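Local coordinates for DYNE8 (PDB 4AMM), which is the acyltransferase domain of an iterative enediyne polyketide synthase from the dynemicin producer Micromonospora chersina and probably loads acyl units for chain extension, at residues A14-T17 / G18-R22; F90-G94 / G95-V99; D318-E321 / V322-Q326. All coordinates share one frame; numbering follows the deposited sequence. Where two conformers were deposited one is given.

Contact 1 of 3, residues A14-T17 / G18-R22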
ATOM      1  N   ALA A  14       0.933 -20.263  26.375  1.00 23.21           N
ATOM      2  CA  ALA A  14      -0.044 -20.932  27.231  1.00 23.07           C
ATOM      3  C   ALA A  14      -1.105 -20.022  27.807  1.00 22.20           C
ATOM      4  O   ALA A  14      -2.278 -20.344  27.822  1.00 24.26           O
ATOM      5  CB  ALA A  14       0.722 -21.660  28.413  1.00 25.14           C
ATOM      6  N   ALA A  15      -0.691 -18.850  28.287  1.00 22.10           N
ATOM      7  CA  ALA A  15      -1.584 -17.902  28.889  1.00 19.77           C
ATOM      8  C   ALA A  15      -2.509 -17.302  27.794  1.00 18.56           C
ATOM      9  O   ALA A  15      -3.672 -16.995  28.082  1.00 19.35           O
ATOM     10  CB  ALA A  15      -0.771 -16.776  29.608  1.00 22.25           C
ATOM     11  N   LEU A  16      -1.943 -17.117  26.587  1.00 18.42           N
ATOM     12  CA  LEU A  16      -2.815 -16.578  25.504  1.00 18.71           C
ATOM     13  C   LEU A  16      -3.842 -17.604  25.133  1.00 19.01           C
ATOM     14  O   LEU A  16      -5.013 -17.223  24.944  1.00 18.72           O
ATOM     15  CB  LEU A  16      -1.934 -16.173  24.317  1.00 18.29           C
ATOM     16  CG  LEU A  16      -2.725 -15.496  23.144  1.00 18.47           C
ATOM     17  CD1 LEU A  16      -3.462 -14.228  23.665  1.00 19.30           C
ATOM     18  CD2 LEU A  16      -1.770 -15.309  21.993  1.00 19.58           C
ATOM     19  N   THR A  17      -3.460 -18.893  25.075  1.00 19.22           N
ATOM     20  CA  THR A  17      -4.495 -19.935  24.805  1.00 20.49           C
ATOM     21  C   THR A  17      -5.668 -19.845  25.826  1.00 20.58           C
ATOM     22  O   THR A  17      -6.855 -19.842  25.492  1.00 20.89           O
ATOM     23  CB  THR A  17      -3.876 -21.333  24.871  1.00 22.24           C
ATOM     24  OG1 THR A  17      -2.986 -21.530  23.768  1.00 27.59           O
ATOM     25  CG2 THR A  17      -4.983 -22.452  24.790  1.00 23.17           C
ATOM     26  N   GLY A  18      -5.331 -19.739  27.094  1.00 19.78           N
ATOM     27  CA  GLY A  18      -6.361 -19.609  28.127  1.00 21.17           C
ATOM     28  C   GLY A  18      -7.261 -18.403  27.974  1.00 20.93           C
ATOM     29  O   GLY A  18      -8.510 -18.510  27.989  1.00 22.34           O
ATOM     30  N   LEU A  19      -6.655 -17.221  27.700  1.00 19.82           N
ATOM     31  CA  LEU A  19      -7.432 -16.046  27.478  1.00 21.23           C
ATOM     32  C   LEU A  19      -8.352 -16.138  26.246  1.00 19.23           C
ATOM     33  O   LEU A  19      -9.534 -15.777  26.299  1.00 21.09           O
ATOM     34  CB  LEU A  19      -6.464 -14.868  27.346  1.00 20.48           C
ATOM     35  CG  LEU A  19      -7.156 -13.565  26.981  1.00 23.07           C
ATOM     36  CD1 LEU A  19      -8.197 -13.151  27.982  1.00 28.41           C
ATOM     37  CD2 LEU A  19      -6.073 -12.455  26.831  1.00 24.48           C
ATOM     38  N   LEU A  20      -7.753 -16.594  25.140  1.00 18.29           N
ATOM     39  CA  LEU A  20      -8.545 -16.724  23.937  1.00 17.44           C
ATOM     40  C   LEU A  20      -9.749 -17.696  24.101  1.00 19.73           C
ATOM     41  O   LEU A  20     -10.802 -17.486  23.547  1.00 19.66           O
ATOM     42  CB  LEU A  20      -7.702 -17.127  22.742  1.00 17.73           C
ATOM     43  CG  LEU A  20      -6.637 -16.085  22.333  1.00 16.11           C
ATOM     44  CD1 LEU A  20      -5.941 -16.560  21.067  1.00 19.60           C
ATOM     45  CD2 LEU A  20      -7.187 -14.686  22.125  1.00 16.36           C
ATOM     46  N   THR A  21      -9.521 -18.754  24.847  1.00 20.44           N
ATOM     47  CA  THR A  21     -10.610 -19.706  25.141  1.00 22.15           C
ATOM     48  C   THR A  21     -11.733 -18.988  25.896  1.00 22.33           C
ATOM     49  O   THR A  21     -12.922 -19.144  25.614  1.00 23.70           O
ATOM     50  CB  THR A  21     -10.032 -20.881  25.969  1.00 21.90           C
ATOM     51  OG1 THR A  21      -9.098 -21.569  25.159  1.00 24.40           O
ATOM     52  CG2 THR A  21     -11.137 -21.842  26.408  1.00 26.28           C
ATOM     53  N   ARG A  22     -11.377 -18.146  26.856  1.00 21.32           N
ATOM     54  CA  ARG A  22     -12.395 -17.442  27.611  0.50 23.12           C
ATOM     55  C   ARG A  22     -13.069 -16.349  26.804  1.00 23.29           C
ATOM     56  O   ARG A  22     -14.276 -16.136  26.885  1.00 23.85           O
ATOM     57  CB  ARG A  22     -11.772 -16.884  28.883  0.50 24.41           C
ATOM     58  CG  ARG A  22     -11.467 -18.051  29.849  0.50 24.11           C
ATOM     59  CD  ARG A  22     -10.919 -17.523  31.137  0.50 27.40           C
ATOM     60  NE  ARG A  22     -10.519 -18.603  32.027  0.50 24.69           N
ATOM     61  CZ  ARG A  22     -11.329 -19.165  32.925  0.50 30.62           C
ATOM     62  NH1 ARG A  22     -12.588 -18.764  33.045  0.50 30.82           N
ATOM     63  NH2 ARG A  22     -10.888 -20.135  33.699  0.50 29.41           N
TER
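Leu16 and Leu20 pack together one turn apart on the inner side of helix 13-27, an alpha-helix lying beside an antiparallel four-stranded sheet. In the apolar part of the contact, CD1 of Leu16 rests against CG of Leu20 at 3.9 Å, and the two side chains cross obliquely. Leu16 has CG anti to its backbone N (chi1 -176°), beside its own carbonyl carbon, which carries the isopropyl end forward along the helix to Leu20. CD2 of Leu19 lies at the edge of this cluster, 4.5 Å from Leu16 CD1. Replacing Leu20 by an alanine would probably open a gap beside Leu16 and cost the packing on Cys8 and Phe54 of the sheet and on Leu68 and Leu72 of helix 61-76.

The polar part is helical backbone bonding. Gly18 N donates to Ala14 O at 3.2 Å and Leu19 N to Ala15 O at 3.0 Å, while the bond from Leu20 N to Leu16 O is nearly straight (173° at the hydrogen). Thr17 O is gripped twice: Thr21 N donates from one face of the carbonyl plane, and Thr21 OG1, standing 38° out of that plane, donates from the opposite face at 2.9 Å.

Contact 2 of 3, residues F90-G94 / G95-V99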
ATOM      1  N   PHE A  90      -4.513 -11.775  12.918  1.00 14.50           N
ATOM      2  CA  PHE A  90      -3.094 -11.737  13.130  1.00 15.09           C
ATOM      3  C   PHE A  90      -2.766 -12.222  14.529  1.00 14.36           C
ATOM      4  O   PHE A  90      -3.419 -11.803  15.507  1.00 17.12           O
ATOM      5  CB  PHE A  90      -2.533 -10.340  12.958  1.00 14.06           C
ATOM      6  CG  PHE A  90      -2.901  -9.694  11.657  1.00 13.92           C
ATOM      7  CD1 PHE A  90      -2.090  -9.892  10.493  1.00 14.28           C
ATOM      8  CD2 PHE A  90      -4.027  -8.949  11.550  1.00 14.38           C
ATOM      9  CE1 PHE A  90      -2.459  -9.306   9.299  1.00 18.40           C
ATOM     10  CE2 PHE A  90      -4.368  -8.364  10.396  1.00 16.79           C
ATOM     11  CZ  PHE A  90      -3.573  -8.595   9.268  1.00 15.87           C
ATOM     12  N   LEU A  91      -1.829 -13.174  14.639  1.00 14.61           N
ATOM     13  CA  LEU A  91      -1.426 -13.778  15.945  1.00 13.86           C
ATOM     14  C   LEU A  91       0.051 -13.879  15.938  1.00 14.78           C
ATOM     15  O   LEU A  91       0.640 -14.483  15.023  1.00 14.90           O
ATOM     16  CB  LEU A  91      -2.097 -15.148  16.073  1.00 16.64           C
ATOM     17  CG  LEU A  91      -1.701 -16.033  17.242  1.00 20.43           C
ATOM     18  CD1 LEU A  91      -0.223 -16.459  17.414  1.00 23.37           C
ATOM     19  CD2 LEU A  91      -2.175 -15.635  18.521  1.00 23.04           C
ATOM     20  N   VAL A  92       0.685 -13.340  16.998  1.00 13.38           N
ATOM     21  CA  VAL A  92       2.148 -13.365  17.036  1.00 14.53           C
ATOM     22  C   VAL A  92       2.574 -13.643  18.453  1.00 15.67           C
ATOM     23  O   VAL A  92       2.184 -12.887  19.345  1.00 15.77           O
ATOM     24  CB  VAL A  92       2.733 -12.004  16.562  1.00 13.36           C
ATOM     25  CG1 VAL A  92       4.198 -12.000  16.630  1.00 18.42           C
ATOM     26  CG2 VAL A  92       2.336 -11.704  15.124  1.00 14.96           C
ATOM     27  N   VAL A  93       3.322 -14.747  18.628  1.00 17.83           N
ATOM     28  CA  VAL A  93       3.978 -15.044  19.917  1.00 20.37           C
ATOM     29  C   VAL A  93       5.499 -14.882  19.666  1.00 22.44           C
ATOM     30  O   VAL A  93       6.013 -15.381  18.694  1.00 24.69           O
ATOM     31  CB  VAL A  93       3.658 -16.504  20.330  1.00 20.72           C
ATOM     32  CG1 VAL A  93       4.414 -16.856  21.648  1.00 22.86           C
ATOM     33  CG2 VAL A  93       2.207 -16.699  20.489  1.00 22.18           C
ATOM     34  N   GLY A  94       6.176 -14.121  20.499  1.00 25.58           N
ATOM     35  CA  GLY A  94       7.602 -13.915  20.274  1.00 28.22           C
ATOM     36  C   GLY A  94       7.940 -12.768  19.319  1.00 28.94           C
ATOM     37  O   GLY A  94       9.040 -12.737  18.810  1.00 31.69           O
ATOM     38  N   GLY A  95       7.009 -11.816  19.047  1.00 27.95           N
ATOM     39  CA  GLY A  95       7.328 -10.585  18.226  1.00 21.44           C
ATOM     40  C   GLY A  95       8.182  -9.659  19.075  1.00 23.97           C
ATOM     41  O   GLY A  95       8.587 -10.039  20.255  1.00 25.95           O
ATOM     42  N   PRO A  96       8.387  -8.447  18.632  1.00 21.63           N
ATOM     43  CA  PRO A  96       7.766  -7.804  17.466  1.00 20.19           C
ATOM     44  C   PRO A  96       8.321  -8.319  16.193  1.00 19.98           C
ATOM     45  O   PRO A  96       9.413  -8.940  16.157  1.00 20.65           O
ATOM     46  CB  PRO A  96       8.096  -6.348  17.657  1.00 20.24           C
ATOM     47  CG  PRO A  96       9.438  -6.381  18.445  1.00 24.99           C
ATOM     48  CD  PRO A  96       9.149  -7.473  19.438  1.00 23.84           C
ATOM     49  N   LEU A  97       7.516  -8.210  15.127  1.00 16.07           N
ATOM     50  CA  LEU A  97       7.968  -8.462  13.782  1.00 15.92           C
ATOM     51  C   LEU A  97       8.419  -7.154  13.129  1.00 14.97           C
ATOM     52  O   LEU A  97       8.271  -6.094  13.705  1.00 20.27           O
ATOM     53  CB  LEU A  97       6.792  -9.008  12.955  1.00 16.53           C
ATOM     54  CG  LEU A  97       6.129 -10.171  13.596  1.00 20.31           C
ATOM     55  CD1 LEU A  97       5.173 -10.771  12.618  1.00 24.95           C
ATOM     56  CD2 LEU A  97       7.085 -11.258  13.907  1.00 21.24           C
ATOM     57  N   ARG A  98       9.022  -7.240  11.970  1.00 13.90           N
ATOM     58  CA  ARG A  98       9.444  -6.053  11.211  1.00 15.25           C
ATOM     59  C   ARG A  98       8.279  -5.628  10.307  1.00 14.02           C
ATOM     60  O   ARG A  98       7.797  -6.464   9.520  1.00 14.75           O
ATOM     61  CB  ARG A  98      10.605  -6.401  10.311  1.00 15.76           C
ATOM     62  CG  ARG A  98      11.875  -6.597  11.162  1.00 17.61           C
ATOM     63  CD  ARG A  98      13.089  -7.036  10.283  1.00 20.71           C
ATOM     64  NE  ARG A  98      13.482  -5.977   9.399  1.00 20.71           N
ATOM     65  CZ  ARG A  98      14.299  -4.979   9.721  1.00 20.66           C
ATOM     66  NH1 ARG A  98      14.824  -4.907  10.955  1.00 23.32           N
ATOM     67  NH2 ARG A  98      14.618  -4.034   8.854  1.00 24.88           N
ATOM     68  N   VAL A  99       7.852  -4.360  10.445  1.00 12.54           N
ATOM     69  CA  VAL A  99       6.707  -3.839   9.642  1.00 13.27           C
ATOM     70  C   VAL A  99       7.208  -2.791   8.769  1.00 12.60           C
ATOM     71  O   VAL A  99       7.886  -1.854   9.186  1.00 13.51           O
ATOM     72  CB  VAL A  99       5.591  -3.293  10.581  1.00 12.80           C
ATOM     73  CG1 VAL A  99       4.467  -2.700   9.716  1.00 15.46           C
ATOM     74  CG2 VAL A  99       5.000  -4.434  11.419  1.00 14.53           C
TER
HETATM   75  O   HOH W   1       4.410 -11.216  20.054  1.00 20.47           O
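The chain leaves strand 89-92 and turns at Gly94, whose positive phi (86°) would jam a side chain against the preceding carbonyl oxygen, before Gly95 leads into Pro96 through a cis peptide bond. A water bridges the bend, donating to Val92 O at 2.9 Å and accepting from Gly95 N at the same length; it thus links the backbone on the two sides of the turn.

Inside the turn Val92 and Leu97 reach toward each other, tip to tip. Val92 CG2 meets Leu97 CD1 at 3.9 Å, while Val92 CG1 lies 4.0 Å from both CG and CD2 of Leu97, so both branches of the valine are engaged. CG1 stands anti to the valine N (chi1 178°), a setting that also brings it over the backbone of Gly95, 3.7 Å from Gly95 N. Packing is close here: a beta-carbon at Gly95 would come within about 3.1 Å of this methyl, which suits glycine at that position.

Residues 90-99 connect the antiparallel sheet to the parallel one, which the chain enters at strand 99-103. Leu83 of strand 81-84 touches both Val92 and Leu97, and Leu97 also bonds through its backbone to Ala388, just past helix 376-387. Val93 packs on Leu75 of helix 61-76, while Val99 lies against Leu385 of helix 376-387.

Contact 3 of 3, residues D318-E321 / V322-Q326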
ATOM      1  N   ASP A 318      19.702  14.430  -3.824  1.00 23.96           N
ATOM      2  CA  ASP A 318      19.031  15.725  -4.038  1.00 22.85           C
ATOM      3  C   ASP A 318      17.574  15.420  -4.417  1.00 23.42           C
ATOM      4  O   ASP A 318      17.343  14.834  -5.459  1.00 23.48           O
ATOM      5  CB  ASP A 318      19.725  16.502  -5.162  1.00 25.27           C
ATOM      6  CG  ASP A 318      19.102  17.863  -5.447  1.00 28.76           C
ATOM      7  OD1 ASP A 318      17.903  18.109  -5.154  1.00 33.23           O
ATOM      8  OD2 ASP A 318      19.848  18.735  -5.964  1.00 34.57           O
ATOM      9  N   PRO A 319      16.623  15.732  -3.522  1.00 20.32           N
ATOM     10  CA  PRO A 319      15.211  15.339  -3.747  1.00 19.53           C
ATOM     11  C   PRO A 319      14.665  15.990  -5.017  1.00 18.69           C
ATOM     12  O   PRO A 319      13.805  15.382  -5.655  1.00 18.75           O
ATOM     13  CB  PRO A 319      14.472  15.863  -2.520  1.00 22.23           C
ATOM     14  CG  PRO A 319      15.481  16.985  -2.008  1.00 21.26           C
ATOM     15  CD  PRO A 319      16.789  16.489  -2.250  1.00 21.30           C
ATOM     16  N   VAL A 320      15.078  17.203  -5.391  1.00 17.92           N
ATOM     17  CA  VAL A 320      14.613  17.821  -6.592  1.00 17.86           C
ATOM     18  C   VAL A 320      15.052  16.967  -7.785  1.00 17.97           C
ATOM     19  O   VAL A 320      14.214  16.642  -8.689  1.00 17.38           O
ATOM     20  CB  VAL A 320      15.177  19.226  -6.743  1.00 19.50           C
ATOM     21  CG1 VAL A 320      14.739  19.775  -8.081  1.00 19.55           C
ATOM     22  CG2 VAL A 320      14.655  20.097  -5.636  1.00 22.99           C
ATOM     23  N   GLU A 321      16.295  16.531  -7.838  1.00 16.48           N
ATOM     24  CA  GLU A 321      16.716  15.750  -8.982  1.00 16.46           C
ATOM     25  C   GLU A 321      15.963  14.399  -9.043  1.00 15.61           C
ATOM     26  O   GLU A 321      15.644  13.947 -10.145  1.00 16.28           O
ATOM     27  CB  GLU A 321      18.233  15.465  -8.911  1.00 17.68           C
ATOM     28  CG  GLU A 321      19.139  16.737  -8.907  1.00 22.36           C
ATOM     29  CD  GLU A 321      18.834  17.686 -10.066  1.00 27.13           C
ATOM     30  OE1 GLU A 321      18.460  17.215 -11.172  1.00 32.60           O
ATOM     31  OE2 GLU A 321      18.941  18.921  -9.875  1.00 32.35           O
ATOM     32  N   VAL A 322      15.800  13.752  -7.898  1.00 15.83           N
ATOM     33  CA  VAL A 322      15.195  12.424  -7.874  1.00 15.50           C
ATOM     34  C   VAL A 322      13.746  12.566  -8.266  1.00 14.63           C
ATOM     35  O   VAL A 322      13.248  11.748  -9.125  1.00 13.93           O
ATOM     36  CB  VAL A 322      15.279  11.793  -6.465  1.00 14.57           C
ATOM     37  CG1 VAL A 322      14.520  10.455  -6.386  1.00 15.77           C
ATOM     38  CG2 VAL A 322      16.691  11.448  -6.097  1.00 18.99           C
ATOM     39  N   LEU A 323      13.007  13.541  -7.766  1.00 14.29           N
ATOM     40  CA  LEU A 323      11.553  13.640  -8.051  1.00 15.06           C
ATOM     41  C   LEU A 323      11.383  14.118  -9.460  1.00 14.19           C
ATOM     42  O   LEU A 323      10.312  13.864 -10.040  1.00 16.12           O
ATOM     43  CB  LEU A 323      10.817  14.529  -6.982  1.00 15.26           C
ATOM     44  CG  LEU A 323      10.839  13.817  -5.627  1.00 19.02           C
ATOM     45  CD1 LEU A 323      10.057  14.656  -4.619  1.00 24.56           C
ATOM     46  CD2 LEU A 323      10.237  12.349  -5.664  1.00 17.69           C
ATOM     47  N   VAL A 324      12.329  14.785 -10.097  1.00 15.13           N
ATOM     48  CA  VAL A 324      12.209  15.178 -11.509  1.00 14.66           C
ATOM     49  C   VAL A 324      12.460  13.970 -12.365  1.00 14.42           C
ATOM     50  O   VAL A 324      11.591  13.689 -13.259  1.00 15.06           O
ATOM     51  CB  VAL A 324      13.193  16.364 -11.849  1.00 18.24           C
ATOM     52  CG1 VAL A 324      13.244  16.564 -13.293  1.00 19.08           C
ATOM     53  CG2 VAL A 324      12.681  17.692 -11.172  1.00 18.85           C
ATOM     54  N   ARG A 325      13.544  13.231 -12.228  1.00 13.70           N
ATOM     55  CA  ARG A 325      13.744  12.033 -13.035  1.00 14.16           C
ATOM     56  C   ARG A 325      12.741  10.937 -12.729  1.00 13.02           C
ATOM     57  O   ARG A 325      12.617  10.016 -13.551  1.00 13.59           O
ATOM     58  CB  ARG A 325      15.190  11.549 -13.034  1.00 15.88           C
ATOM     59  CG  ARG A 325      15.620  10.890 -11.782  1.00 15.95           C
ATOM     60  CD  ARG A 325      16.985  10.243 -12.105  1.00 17.42           C
ATOM     61  NE  ARG A 325      17.611   9.603 -10.928  1.00 18.84           N
ATOM     62  CZ  ARG A 325      18.346  10.228 -10.018  1.00 20.90           C
ATOM     63  NH1 ARG A 325      18.646  11.513 -10.085  1.00 20.79           N
ATOM     64  NH2 ARG A 325      18.897   9.470  -9.047  1.00 25.13           N
ATOM     65  N   GLN A 326      12.041  10.998 -11.611  1.00 11.78           N
ATOM     66  CA  GLN A 326      10.917  10.053 -11.350  1.00 10.56           C
ATOM     67  C   GLN A 326       9.950  10.091 -12.495  1.00 11.86           C
ATOM     68  O   GLN A 326       9.447   9.008 -12.820  1.00 12.34           O
ATOM     69  CB  GLN A 326      10.182  10.453 -10.131  1.00 10.93           C
ATOM     70  CG  GLN A 326       9.010   9.503  -9.782  1.00 12.31           C
ATOM     71  CD  GLN A 326       8.404   9.728  -8.443  1.00 12.70           C
ATOM     72  OE1 GLN A 326       7.985  10.849  -8.140  1.00 16.35           O
ATOM     73  NE2 GLN A 326       8.348   8.708  -7.611  1.00 13.86           N
TER
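Asp318 bonds to Val322 across the first turn of helix 319-328, its carbonyl oxygen accepting from Val322 N at 3.1 Å. It is also the N-cap: OD1 takes a weak bond from Val320 N, bent to 129° at the hydrogen. Methyl CG2 of Val322 sits 3.5 Å from the same Asp318 O.

Pro319 follows in the first helical turn, where its lack of an N-H costs no helical bond. Its oxygen accepts from Leu323 N at 2.9 Å, and CB and CG of Leu323 lie against it. Val320 O receives Val324 N along a more bent path (144°), and Val324 CG2 is pressed tightly on the same Val320 O, 3.1 Å away. That methyl stands beside its own backbone N, anti to the carbonyl carbon, a torsion that turns it back toward the preceding turn, where it also meets Val320 CG1 at 4.3 Å.

Glu321 O accepts from Arg325 N in an almost straight bond. The arginine CG lies between its backbone N and carbonyl carbon (chi1 74°), and the chain then extends so that NH1 comes within 4.1 Å of Glu321 CB, one guanidinium face lying over Val322 CA near its rim. The charged ends do not meet, since Glu321 OE1 and Arg325 NH1 are 5.8 Å apart; the carboxylate instead forms a salt bridge with Arg290 of helix 283-294.

That helix also covers Val320 and Val324, with Arg290 touching both and Ala286 the latter. Round the helix, Pro319 and Leu323 pack on Trp298, and Val322 on Val309, in loops between helix 283-294 and helix 319-328.

How the contacts relate
The three contacts follow one another along the chain, and contacts 1 and 2 are neighbours in space, their centres about 17 Å apart. They meet where Leu16 CD2 packs on Leu91 CD2 at 3.5 Å, joining helix 13-27 to strand 89-92 of the antiparallel sheet; contact 2 leads out of that sheet. Contact 3, on helix 319-328, lies across the chain's centre from contact 1, with about 52 Å between their centres and about 36 Å between its centre and that of contact 2. Together they run from the small antiparallel sheet, where contacts 1 and 2 meet, to a helix on the other side of the chain's centre.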